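Local coordinates for protein CocE/NonD family hydrolase (Staphylococcus aureus subsp. aureus COL, PDB 3III) that probably hydrolyses ester or amide bonds as a serine hydrolase of the alpha/beta-hydrolase superfamily, at residues Ala427-Leu432 against Gly450-Gly455; Lys53-Ile58 against Gly127-Lys132. All coordinates share one frame; numbering follows the deposited sequence.

Contact 1 (Ala427-Leu432 against Gly450-Gly455)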
loop_
_atom_site.group_PDB
_atom_site.type_symbol
_atom_site.label_atom_id
_atom_site.label_comp_id
_atom_site.label_asym_id
_atom_site.label_seq_id
_atom_site.Cartn_x
_atom_site.Cartn_y
_atom_site.Cartn_z
ATOM N N ALA A 427 9.124 -14.371 -8.355
ATOM C CA ALA A 427 10.345 -13.628 -8.674
ATOM C C ALA A 427 10.767 -12.757 -7.537
ATOM O O ALA A 427 9.945 -12.217 -6.759
ATOM C CB ALA A 427 10.165 -12.814 -9.898
ATOM N N GLY A 428 12.087 -12.596 -7.428
ATOM C CA GLY A 428 12.653 -11.685 -6.510
ATOM C C GLY A 428 13.937 -11.035 -6.963
ATOM O O GLY A 428 14.704 -11.609 -7.755
ATOM N N ILE A 429 14.127 -9.794 -6.503
ATOM C CA ILE A 429 15.390 -9.076 -6.681
ATOM C C ILE A 429 16.033 -8.946 -5.315
ATOM O O ILE A 429 15.371 -8.492 -4.350
ATOM C CB ILE A 429 15.166 -7.672 -7.234
ATOM C CG1 ILE A 429 14.323 -7.744 -8.506
ATOM C CG2 ILE A 429 16.569 -6.911 -7.485
ATOM C CD1 ILE A 429 14.981 -8.608 -9.650
ATOM N N LYS A 430 17.309 -9.326 -5.235
ATOM C CA LYS A 430 18.104 -9.232 -3.982
ATOM C C LYS A 430 19.354 -8.384 -4.274
ATOM O O LYS A 430 19.795 -8.285 -5.433
ATOM C CB LYS A 430 18.554 -10.625 -3.503
ATOM C CG LYS A 430 17.441 -11.546 -3.145
ATOM C CD LYS A 430 17.878 -12.903 -2.661
ATOM C CE LYS A 430 16.658 -13.664 -2.124
ATOM N NZ LYS A 430 16.070 -13.064 -0.877
ATOM N N LYS A 431 19.908 -7.793 -3.219
ATOM C CA LYS A 431 21.184 -7.114 -3.263
ATOM C C LYS A 431 22.113 -7.882 -2.389
ATOM O O LYS A 431 21.705 -8.279 -1.267
ATOM C CB LYS A 431 21.095 -5.695 -2.716
ATOM C CG LYS A 431 22.487 -4.988 -2.843
ATOM C CD LYS A 431 22.444 -3.492 -2.667
ATOM C CE LYS A 431 22.864 -3.008 -1.318
ATOM N NZ LYS A 431 23.270 -1.582 -1.252
ATOM N N LEU A 432 23.339 -8.123 -2.892
ATOM C CA LEU A 432 24.354 -8.815 -2.160
ATOM C C LEU A 432 25.518 -7.837 -1.981
ATOM O O LEU A 432 25.869 -7.106 -2.920
ATOM C CB LEU A 432 24.845 -10.068 -2.883
ATOM C CG LEU A 432 23.861 -11.050 -3.515
ATOM C CD1 LEU A 432 24.640 -12.270 -4.045
ATOM C CD2 LEU A 432 22.849 -11.469 -2.469
ATOM N N GLY A 450 13.728 -8.823 4.510
ATOM C CA GLY A 450 13.227 -8.746 3.189
ATOM C C GLY A 450 14.274 -8.448 2.134
ATOM O O GLY A 450 15.480 -8.399 2.386
ATOM N N GLN A 451 13.788 -8.235 0.920
ATOM C CA GLN A 451 14.660 -8.139 -0.230
ATOM C C GLN A 451 14.395 -6.817 -0.947
ATOM O O GLN A 451 13.791 -5.914 -0.397
ATOM C CB GLN A 451 14.517 -9.392 -1.123
ATOM C CG GLN A 451 13.174 -9.551 -1.855
ATOM C CD GLN A 451 12.981 -10.988 -2.532
ATOM O OE1 GLN A 451 13.856 -11.818 -2.470
ATOM N NE2 GLN A 451 11.827 -11.218 -3.159
ATOM N N VAL A 452 14.928 -6.658 -2.129
ATOM C CA VAL A 452 14.826 -5.373 -2.851
ATOM C C VAL A 452 13.461 -5.201 -3.491
ATOM O O VAL A 452 12.796 -4.172 -3.324
ATOM C CB VAL A 452 15.883 -5.290 -3.946
ATOM C CG1 VAL A 452 15.648 -4.102 -4.970
ATOM C CG2 VAL A 452 17.286 -5.198 -3.353
ATOM N N ALA A 453 13.069 -6.194 -4.262
ATOM C CA ALA A 453 11.775 -6.188 -4.972
ATOM C C ALA A 453 11.236 -7.611 -5.129
ATOM O O ALA A 453 11.983 -8.574 -5.223
ATOM C CB ALA A 453 11.934 -5.506 -6.344
ATOM N N THR A 454 9.916 -7.698 -5.185
ATOM C CA THR A 454 9.219 -8.939 -5.325
ATOM C C THR A 454 8.190 -8.831 -6.461
ATOM O O THR A 454 7.525 -7.749 -6.706
ATOM C CB THR A 454 8.600 -9.280 -3.953
ATOM O OG1 THR A 454 9.652 -9.238 -2.955
ATOM C CG2 THR A 454 7.908 -10.689 -3.903
ATOM N N GLY A 455 7.960 -9.969 -7.117
ATOM C CA GLY A 455 6.830 -10.101 -8.046
ATOM C C GLY A 455 6.362 -11.542 -8.244
ATOM O O GLY A 455 7.074 -12.476 -7.903
#
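A classic beta bulge sits at one end of the antiparallel ladder between strands 424-432 and 447-458 in the C-terminal, non-catalytic beta domain: Val452 and Ala453 both face Ile429. Ile429 O accepts two backbone N-H groups from the same face of its carbonyl plane, Val452 N at 2.9 Å and, in a longer bond, Ala453 N at 3.3 Å. From the bulge onward the ladder is regular, with Ile429 N donating almost straight to Ala453 O (2.8 Å, 177°) and Ala427 pairing with Gly455 in both directions. On the face carrying Ile429, its CG1 meets Ala453 CB while its CG2, set anti to the backbone N, touches Val452 CG1 at 3.9 Å. The other face is spanned by the Gln451 amide, which lies across Gly428, NE2 coming to 3.5 Å from Gly428 CA. Gln451 OE1 accepts from Lys430 NZ (3.0 Å), the lysine chain bending at its last torsion, and Gln451 NE2 donates in the amide plane to Thr454 OG1 (2.9 Å). Lys430 NZ also forms a salt bridge with Glu438. With a partner at each end, the buried amide is fixed in its rotation, and the positive charge of Lys430 would be expected to polarise its carbonyl.

Contact 2 (Lys53-Ile58 against Gly127-Lys132)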
loop_
_atom_site.group_PDB
_atom_site.type_symbol
_atom_site.label_atom_id
_atom_site.label_comp_id
_atom_site.label_asym_id
_atom_site.label_seq_id
_atom_site.Cartn_x
_atom_site.Cartn_y
_atom_site.Cartn_z
ATOM N N LYS A 53 -28.109 4.853 9.219
ATOM C CA LYS A 53 -27.293 5.734 10.038
ATOM C C LYS A 53 -25.846 5.286 10.131
ATOM O O LYS A 53 -25.581 4.138 10.384
ATOM C CB LYS A 53 -27.930 5.878 11.422
ATOM C CG LYS A 53 -29.105 6.905 11.399
ATOM C CD LYS A 53 -29.781 6.948 12.736
ATOM C CE LYS A 53 -30.829 8.053 12.805
ATOM N NZ LYS A 53 -31.811 7.753 13.897
ATOM N N LEU A 54 -24.912 6.199 9.922
ATOM C CA LEU A 54 -23.498 5.948 10.177
ATOM C C LEU A 54 -23.115 6.699 11.441
ATOM O O LEU A 54 -23.593 7.846 11.673
ATOM C CB LEU A 54 -22.615 6.430 9.022
ATOM C CG LEU A 54 -22.211 5.378 8.001
ATOM C CD1 LEU A 54 -23.381 4.555 7.505
ATOM C CD2 LEU A 54 -21.401 6.005 6.885
ATOM N N TYR A 55 -22.282 6.064 12.241
ATOM C CA TYR A 55 -21.845 6.588 13.524
ATOM C C TYR A 55 -20.476 7.206 13.461
ATOM O O TYR A 55 -19.564 6.670 12.844
ATOM C CB TYR A 55 -21.929 5.520 14.627
ATOM C CG TYR A 55 -23.376 5.120 14.855
ATOM C CD1 TYR A 55 -24.109 5.646 15.913
ATOM C CD2 TYR A 55 -24.001 4.235 13.988
ATOM C CE1 TYR A 55 -25.464 5.307 16.079
ATOM C CE2 TYR A 55 -25.316 3.921 14.130
ATOM C CZ TYR A 55 -26.041 4.450 15.176
ATOM O OH TYR A 55 -27.331 4.067 15.332
ATOM N N ILE A 56 -20.331 8.342 14.118
ATOM C CA ILE A 56 -19.043 9.107 14.091
ATOM C C ILE A 56 -18.664 9.651 15.459
ATOM O O ILE A 56 -19.495 9.735 16.377
ATOM C CB ILE A 56 -19.120 10.341 13.113
ATOM C CG1 ILE A 56 -20.128 11.384 13.613
ATOM C CG2 ILE A 56 -19.599 9.890 11.750
ATOM C CD1 ILE A 56 -20.261 12.697 12.690
ATOM N N ASN A 57 -17.402 10.060 15.572
ATOM C CA ASN A 57 -16.949 10.942 16.631
ATOM C C ASN A 57 -16.420 12.222 16.012
ATOM O O ASN A 57 -15.806 12.198 14.952
ATOM C CB ASN A 57 -15.798 10.300 17.399
ATOM C CG ASN A 57 -16.186 9.000 18.065
ATOM O OD1 ASN A 57 -17.312 8.842 18.543
ATOM N ND2 ASN A 57 -15.225 8.100 18.183
ATOM N N ILE A 58 -16.619 13.329 16.708
ATOM C CA ILE A 58 -16.106 14.618 16.296
ATOM C C ILE A 58 -15.229 15.205 17.411
ATOM O O ILE A 58 -15.690 15.408 18.523
ATOM C CB ILE A 58 -17.250 15.641 16.074
ATOM C CG1 ILE A 58 -18.287 15.164 15.040
ATOM C CG2 ILE A 58 -16.679 17.041 15.692
ATOM C CD1 ILE A 58 -19.655 15.977 15.075
ATOM N N GLY A 127 -21.988 -0.910 8.186
ATOM C CA GLY A 127 -21.687 -2.263 8.670
ATOM C C GLY A 127 -20.810 -2.345 9.915
ATOM O O GLY A 127 -20.637 -3.437 10.489
ATOM N N SER A 128 -20.229 -1.211 10.308
ATOM C CA SER A 128 -19.374 -1.128 11.463
ATOM C C SER A 128 -19.994 -0.238 12.529
ATOM O O SER A 128 -20.842 0.613 12.268
ATOM C CB SER A 128 -17.970 -0.622 11.076
ATOM O OG SER A 128 -17.995 0.776 10.784
ATOM N N ASP A 129 -19.550 -0.478 13.748
ATOM C CA ASP A 129 -20.072 0.163 14.943
ATOM C C ASP A 129 -21.554 -0.188 15.093
ATOM O O ASP A 129 -21.920 -1.351 14.936
ATOM C CB ASP A 129 -19.792 1.662 14.962
ATOM C CG ASP A 129 -19.932 2.237 16.338
ATOM O OD1 ASP A 129 -19.075 1.927 17.193
ATOM O OD2 ASP A 129 -20.919 2.952 16.598
ATOM N N LYS A 130 -22.403 0.792 15.349
ATOM C CA LYS A 130 -23.820 0.502 15.583
ATOM C C LYS A 130 -24.583 0.307 14.264
ATOM O O LYS A 130 -25.746 -0.081 14.280
ATOM C CB LYS A 130 -24.419 1.563 16.529
ATOM C CG LYS A 130 -23.764 1.389 17.943
ATOM C CD LYS A 130 -24.143 2.413 18.961
ATOM C CE LYS A 130 -23.310 3.652 18.806
ATOM N NZ LYS A 130 -21.814 3.387 18.953
ATOM N N SER A 131 -23.921 0.510 13.123
ATOM C CA SER A 131 -24.527 0.160 11.848
ATOM C C SER A 131 -24.403 -1.333 11.625
ATOM O O SER A 131 -23.301 -1.876 11.614
ATOM C CB SER A 131 -23.863 0.876 10.664
ATOM O OG SER A 131 -24.369 0.359 9.439
ATOM N N LYS A 132 -25.532 -1.990 11.395
ATOM C CA LYS A 132 -25.540 -3.411 11.049
ATOM C C LYS A 132 -25.968 -3.581 9.589
ATOM O O LYS A 132 -26.498 -4.627 9.208
ATOM C CB LYS A 132 -26.452 -4.244 11.989
ATOM C CG LYS A 132 -26.129 -4.160 13.468
ATOM C CD LYS A 132 -24.651 -4.475 13.776
ATOM C CE LYS A 132 -24.122 -3.778 15.061
ATOM N NZ LYS A 132 -22.674 -4.229 15.358
HETATM O O HOH W 1 -21.506 3.266 11.573
#
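Strand 53-58 runs past a type II' beta turn, Ser128 to Ser131, without direct hydrogen bonds between the two backbones, with Tyr55 CA 6.7 Å from Lys130 CA. The strand belongs to the large mixed sheet of the alpha/beta-hydrolase domain, and the turn lies in the loop between strand 119-124 and helix 140-154. The aromatic ring of Tyr55 does most of the touching. The CB of Tyr55 points toward the turn, and with CG anti to the carbonyl carbon (chi1 -65°) the ring lays one face against Lys130. There Lys130 CB makes a CH-pi contact 3.6 Å from the ring centroid, only 15° off the normal. The lysine chain crosses the tyrosine at about a right angle and bends at its last two torsions, bringing CE to 3.6 Å from Tyr55 CD1. The same bends carry Lys130 NZ back to Asp129 OD2, a 2.6 Å salt bridge received on the syn side of the carboxylate; Asp43 on strand 36-47 gives this ammonium a second acidic partner. Asp129 OD2 in turn rests 3.4 Å from Tyr55 CB, its carboxylate plane turned 50° from the ring. At the start of the strand, Ser131 CB packs against Lys53 O, while Ser131 OG accepts from Gly127 N and is also hydrogen-bonded to Glu52. One water bridges the backbones, accepting from Tyr55 N at 3.0 Å and donating to Ser128 O at 2.8 Å.

In the fold
Burial and chemistry change together between the two contacts, which lie on opposite sides of the chain's centre with their own centres about 42 Å apart. Contact 1 is interior and joins two neighbouring strands of one antiparallel sheet, so direct backbone bonds dominate and its buried polar side chains are paired. Contact 2 is at the surface of the alpha/beta-hydrolase domain, where a strand of a different, mixed sheet meets a loop; side-chain packing on an aromatic ring and a bridging water replace the backbone ladder. No structural element is common to both. The acid paired with Lys430 lies outside contact 1, whereas Lys130 of contact 2 has one acidic partner inside its own turn and another outside.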